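PDB 2DUR: vesicular integral-membrane protein VIP36 from Canis lupus familiaris, which serves as an intracellular lectin of the early secretory pathway, binding high-mannose glycans with the help of calcium and taking part in transport and sorting of glycoproteins that carry them. Local coordinates for residues H10-I13 / K14-G18; H142-D145 / G146-T149. One frame throughout, in Å; residues are numbered along the deposited sequence.

Contact 1: residues H10-I13 / K14-G18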
loop_
_atom_site.group_PDB
_atom_site.type_symbol
_atom_site.label_atom_id
_atom_site.label_comp_id
_atom_site.label_asym_id
_atom_site.label_seq_id
_atom_site.Cartn_x
_atom_site.Cartn_y
_atom_site.Cartn_z
ATOM N N HIS A 10 10.190 -10.777 -1.821
ATOM C CA HIS A 10 9.298 -9.607 -1.874
ATOM C C HIS A 10 8.211 -9.674 -0.814
ATOM O O HIS A 10 7.205 -8.925 -0.860
ATOM C CB HIS A 10 8.690 -9.453 -3.283
ATOM C CG HIS A 10 9.705 -9.233 -4.364
ATOM N ND1 HIS A 10 10.693 -8.280 -4.274
ATOM C CD2 HIS A 10 9.875 -9.842 -5.566
ATOM C CE1 HIS A 10 11.427 -8.303 -5.373
ATOM N NE2 HIS A 10 10.949 -9.242 -6.176
ATOM N N SER A 11 8.403 -10.550 0.175
ATOM C CA SER A 11 7.406 -10.748 1.208
ATOM C C SER A 11 7.977 -10.445 2.583
ATOM O O SER A 11 9.178 -10.539 2.784
ATOM C CB SER A 11 6.888 -12.201 1.198
ATOM O OG SER A 11 6.323 -12.543 -0.073
ATOM N N LEU A 12 7.087 -10.109 3.503
ATOM C CA LEU A 12 7.422 -9.815 4.890
ATOM C C LEU A 12 6.623 -10.816 5.699
ATOM O O LEU A 12 5.397 -10.769 5.742
ATOM C CB LEU A 12 7.002 -8.378 5.242
ATOM C CG LEU A 12 7.112 -7.983 6.728
ATOM C CD1 LEU A 12 8.530 -7.469 7.042
ATOM C CD2 LEU A 12 6.026 -6.979 7.142
ATOM N N ILE A 13 7.311 -11.765 6.339
ATOM C CA ILE A 13 6.602 -12.839 7.035
ATOM C C ILE A 13 7.290 -13.095 8.376
ATOM O O ILE A 13 8.524 -13.181 8.416
ATOM C CB ILE A 13 6.610 -14.151 6.185
ATOM C CG1 ILE A 13 5.939 -13.920 4.821
ATOM C CG2 ILE A 13 5.890 -15.258 6.915
ATOM C CD1 ILE A 13 6.066 -15.088 3.837
ATOM N N LYS A 14 6.504 -13.181 9.448
ATOM C CA LYS A 14 7.085 -13.416 10.784
ATOM C C LYS A 14 7.919 -14.706 10.774
ATOM O O LYS A 14 7.534 -15.674 10.107
ATOM C CB LYS A 14 6.083 -13.303 11.953
ATOM C CG LYS A 14 4.763 -14.053 11.907
ATOM C CD LYS A 14 3.924 -13.623 13.132
ATOM C CE LYS A 14 2.440 -13.352 12.811
ATOM N NZ LYS A 14 1.664 -12.571 13.874
ATOM N N PRO A 15 9.073 -14.703 11.491
ATOM C CA PRO A 15 9.490 -13.716 12.492
ATOM C C PRO A 15 10.297 -12.544 11.918
ATOM O O PRO A 15 10.995 -11.821 12.656
ATOM C CB PRO A 15 10.359 -14.557 13.435
ATOM C CG PRO A 15 11.013 -15.582 12.509
ATOM C CD PRO A 15 10.105 -15.741 11.295
ATOM N N TYR A 16 10.187 -12.366 10.606
ATOM C CA TYR A 16 10.835 -11.295 9.871
ATOM C C TYR A 16 12.314 -11.590 9.751
ATOM O O TYR A 16 13.087 -11.495 10.713
ATOM C CB TYR A 16 10.500 -9.916 10.462
ATOM C CG TYR A 16 9.015 -9.789 10.726
ATOM C CD1 TYR A 16 8.529 -9.585 12.015
ATOM C CD2 TYR A 16 8.083 -9.934 9.684
ATOM C CE1 TYR A 16 7.178 -9.492 12.275
ATOM C CE2 TYR A 16 6.716 -9.847 9.926
ATOM C CZ TYR A 16 6.265 -9.629 11.218
ATOM O OH TYR A 16 4.932 -9.526 11.516
ATOM N N GLN A 17 12.697 -11.974 8.540
ATOM C CA GLN A 17 14.037 -12.460 8.297
ATOM C C GLN A 17 15.117 -11.467 8.716
ATOM O O GLN A 17 15.065 -10.289 8.359
ATOM C CB GLN A 17 14.205 -12.822 6.824
ATOM C CG GLN A 17 15.511 -13.539 6.538
ATOM C CD GLN A 17 15.619 -13.975 5.099
ATOM O OE1 GLN A 17 14.774 -14.725 4.608
ATOM N NE2 GLN A 17 16.647 -13.501 4.407
ATOM N N GLY A 18 16.093 -11.946 9.485
ATOM C CA GLY A 18 17.266 -11.137 9.803
ATOM C C GLY A 18 17.077 -10.083 10.885
ATOM O O GLY A 18 17.977 -9.285 11.134
#
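A type VIa beta turn from Ile-13 to Tyr-16, built round the cis peptide bond between Lys-14 and Pro-15, reverses the chain in the N-terminal loop ahead of strand 27-31 of the legume-lectin-like beta sandwich. Ile-13 O closes it by accepting the backbone N-H of Tyr-16, with 2.9 Å from O to N. The bond is bent, 142° at the hydrogen. The turn, with Tyr-16 CG beside its own backbone N (chi1 -47°), lays the phenol ring against Lys-14: Lys-14 CA sits 3.6 Å above the plane of that ring, over its centre. CD2 of the Tyr-16 ring lies 3.5 Å from Ile-13 C. On the chain leading into the turn, Leu-12 meets the same CD2, its side chain crossing the ring at a slant. Its CG lies anti to the backbone N (chi1 172°), which carries CD1 to 3.6 Å from Tyr-16 CD2, a purely apolar touch. Both side chains also rest on Val-40 of strand 40-43, while the Leu-12 backbone is hydrogen-bonded to Met-223, so the turn is held against strands 40-43 and 217-227. The far end of Tyr-16 is fixed as well, its OH bonded to the carbonyl of Ile-221. Lys-14 leaves the turn on the exposed side, and its NZ bonds to Gln-38 O. Ile-13 points away from the following residues overall, though CB and CG2 stay close, CG2 3.3 Å from Lys-14 N.

Contact 2: residues H142-D145 / G146-T149. With CA (calcium ion), chain E; MAN (alpha-D-mannopyranose), chain C.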
loop_
_atom_site.group_PDB
_atom_site.type_symbol
_atom_site.label_atom_id
_atom_site.label_comp_id
_atom_site.label_asym_id
_atom_site.label_seq_id
_atom_site.Cartn_x
_atom_site.Cartn_y
_atom_site.Cartn_z
ATOM N N HIS A 142 -3.243 16.360 1.041
ATOM C CA HIS A 142 -3.631 15.649 2.275
ATOM C C HIS A 142 -4.860 16.284 2.905
ATOM O O HIS A 142 -5.772 15.607 3.376
ATOM C CB HIS A 142 -2.451 15.633 3.246
ATOM C CG HIS A 142 -2.798 15.042 4.576
ATOM N ND1 HIS A 142 -2.781 13.685 4.813
ATOM C CD2 HIS A 142 -3.230 15.618 5.722
ATOM C CE1 HIS A 142 -3.160 13.452 6.058
ATOM N NE2 HIS A 142 -3.446 14.607 6.627
ATOM N N SER A 143 -4.909 17.612 2.866
ATOM C CA SER A 143 -6.039 18.339 3.449
ATOM C C SER A 143 -7.394 18.053 2.782
ATOM O O SER A 143 -8.445 18.333 3.376
ATOM C CB SER A 143 -5.750 19.841 3.402
ATOM O OG SER A 143 -5.952 20.356 2.093
ATOM N N LYS A 144 -7.387 17.540 1.544
ATOM C CA LYS A 144 -8.617 17.189 0.836
ATOM C C LYS A 144 -8.704 15.684 0.578
ATOM O O LYS A 144 -9.423 15.229 -0.313
ATOM C CB LYS A 144 -8.787 18.026 -0.462
ATOM C CG LYS A 144 -8.773 19.551 -0.205
ATOM C CD LYS A 144 -10.058 20.049 0.479
ATOM C CE LYS A 144 -11.200 20.163 -0.520
ATOM N NZ LYS A 144 -12.483 20.701 0.102
ATOM N N ASP A 145 -7.966 14.912 1.390
ATOM C CA ASP A 145 -7.941 13.446 1.270
ATOM C C ASP A 145 -7.635 13.001 -0.171
ATOM O O ASP A 145 -8.206 12.019 -0.680
ATOM C CB ASP A 145 -9.278 12.842 1.738
ATOM C CG ASP A 145 -9.687 13.347 3.114
ATOM O OD1 ASP A 145 -10.761 13.959 3.229
ATOM O OD2 ASP A 145 -8.896 13.209 4.050
ATOM N N GLY A 146 -6.754 13.749 -0.830
ATOM C CA GLY A 146 -6.347 13.428 -2.195
ATOM C C GLY A 146 -7.429 13.489 -3.244
ATOM O O GLY A 146 -7.351 12.800 -4.247
ATOM N N ARG A 147 -8.432 14.341 -3.013
ATOM C CA ARG A 147 -9.576 14.437 -3.892
ATOM C C ARG A 147 -9.191 14.546 -5.374
ATOM O O ARG A 147 -9.754 13.847 -6.232
ATOM C CB ARG A 147 -10.428 15.644 -3.527
ATOM C CG ARG A 147 -11.750 15.612 -4.292
ATOM C CD ARG A 147 -12.448 16.908 -4.299
ATOM N NE ARG A 147 -13.134 17.086 -3.035
ATOM C CZ ARG A 147 -13.899 18.122 -2.744
ATOM N NH1 ARG A 147 -14.064 19.086 -3.632
ATOM N NH2 ARG A 147 -14.467 18.201 -1.549
ATOM N N TRP A 148 -8.226 15.411 -5.649
ATOM C CA TRP A 148 -7.960 15.830 -7.029
ATOM C C TRP A 148 -7.160 14.799 -7.811
ATOM O O TRP A 148 -7.078 14.886 -9.019
ATOM C CB TRP A 148 -7.171 17.152 -7.042
ATOM C CG TRP A 148 -7.473 18.081 -5.923
ATOM C CD1 TRP A 148 -6.643 18.401 -4.881
ATOM C CD2 TRP A 148 -8.687 18.813 -5.709
ATOM N NE1 TRP A 148 -7.262 19.293 -4.048
ATOM C CE2 TRP A 148 -8.519 19.553 -4.522
ATOM C CE3 TRP A 148 -9.903 18.923 -6.416
ATOM C CZ2 TRP A 148 -9.533 20.396 -3.999
ATOM C CZ3 TRP A 148 -10.914 19.770 -5.899
ATOM C CH2 TRP A 148 -10.706 20.496 -4.713
ATOM N N THR A 149 -6.587 13.828 -7.106
ATOM C CA THR A 149 -5.704 12.833 -7.729
ATOM C C THR A 149 -6.194 11.387 -7.541
ATOM O O THR A 149 -5.464 10.452 -7.841
ATOM C CB THR A 149 -4.258 12.980 -7.230
ATOM O OG1 THR A 149 -4.215 12.957 -5.796
ATOM C CG2 THR A 149 -3.649 14.301 -7.733
HETATM CA CA CA E . -7.363 11.952 5.346
HETATM C C1 MAN C . -2.900 17.612 11.953
HETATM C C2 MAN C . -2.279 17.617 10.557
HETATM C C3 MAN C . -3.170 16.855 9.565
HETATM C C4 MAN C . -3.571 15.473 10.104
HETATM C C5 MAN C . -4.292 15.702 11.421
HETATM C C6 MAN C . -4.814 14.394 12.020
HETATM O O1 MAN C . -3.942 18.581 12.031
HETATM O O2 MAN C . -1.026 16.983 10.625
HETATM O O3 MAN C . -2.510 16.746 8.313
HETATM O O4 MAN C . -4.410 14.769 9.214
HETATM O O5 MAN C . -3.341 16.297 12.293
HETATM O O6 MAN C . -3.733 13.585 12.433
HETATM O O HOH W 1 -5.563 12.694 3.870
HETATM O O HOH W 2 -5.782 11.168 7.029
#
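The chain reverses through a type I' beta turn from Lys-144 to Arg-147, with Asp-145 and Gly-146 at its corner, both at positive phi; Arg-147 N bonds to Lys-144 O at 3.0 Å. A short 3-10 turn runs into it, Asp-145 N bonding to His-142 O. The carboxylate of Asp-145 leads away from 146-149 to the calcium ion, which OD2 binds at 2.4 Å, while OD1 is taken by the backbone N-H of Asp-119. The loop between strands 128-135 and 152-155 thus contributes to the calcium-dependent carbohydrate site of this L-type lectin; Asp-114, Tyr-116 O and Asn-118 complete the protein ligands of the ion. Water 1, itself on the calcium, donates to His-142 O, tying the metal to the backbone of the sugar-binding residue. His-142 CG is anti to its backbone N (chi1 175°), and the imidazole reaches the mannose edge-on: NE2 donates to mannose O4 at 2.8 Å, almost straight at 174°, with O4 in the ring plane. At the two ends of the turn, the side chains of Lys-144 and Arg-147 run side by side in the same direction, and Lys-144 CE lies 3.9 Å above one face of the Arg-147 guanidinium group, towards its rim. Lys-144 NZ and Arg-147 NH2, 3.6 Å apart, each form a salt bridge to Asp-119, which probably offsets the closeness of the two cations. Bends at the second and third side-chain torsions of Lys-144 bring CE to 3.9 Å from Trp-148 CZ2, and Trp-148 NE1 is bonded to Asp-141.

Overall arrangement
Contacts 1 and 2 are both local chain reversals in partly buried loops, and they lie on opposite sides of the chain's centre, their own centres about 33 Å apart. Neither touches the other. The turn of 10-18 lies against strands 40-43 and 217-227, its leading residues also bonding to strands 27-31 and 49-55 of the other sheet, whereas 142-149 joins strand 128-135 to strand 152-155, at one edge of that other sheet. Contact 1 combines an apolar Leu-Tyr touch with a cis-proline turn and lies far from the calcium and mannose site. Contact 2 is polar and ionic, its turn carrying one calcium ligand and one sugar-binding residue, with clustered basic side chains balanced by an acidic neighbour.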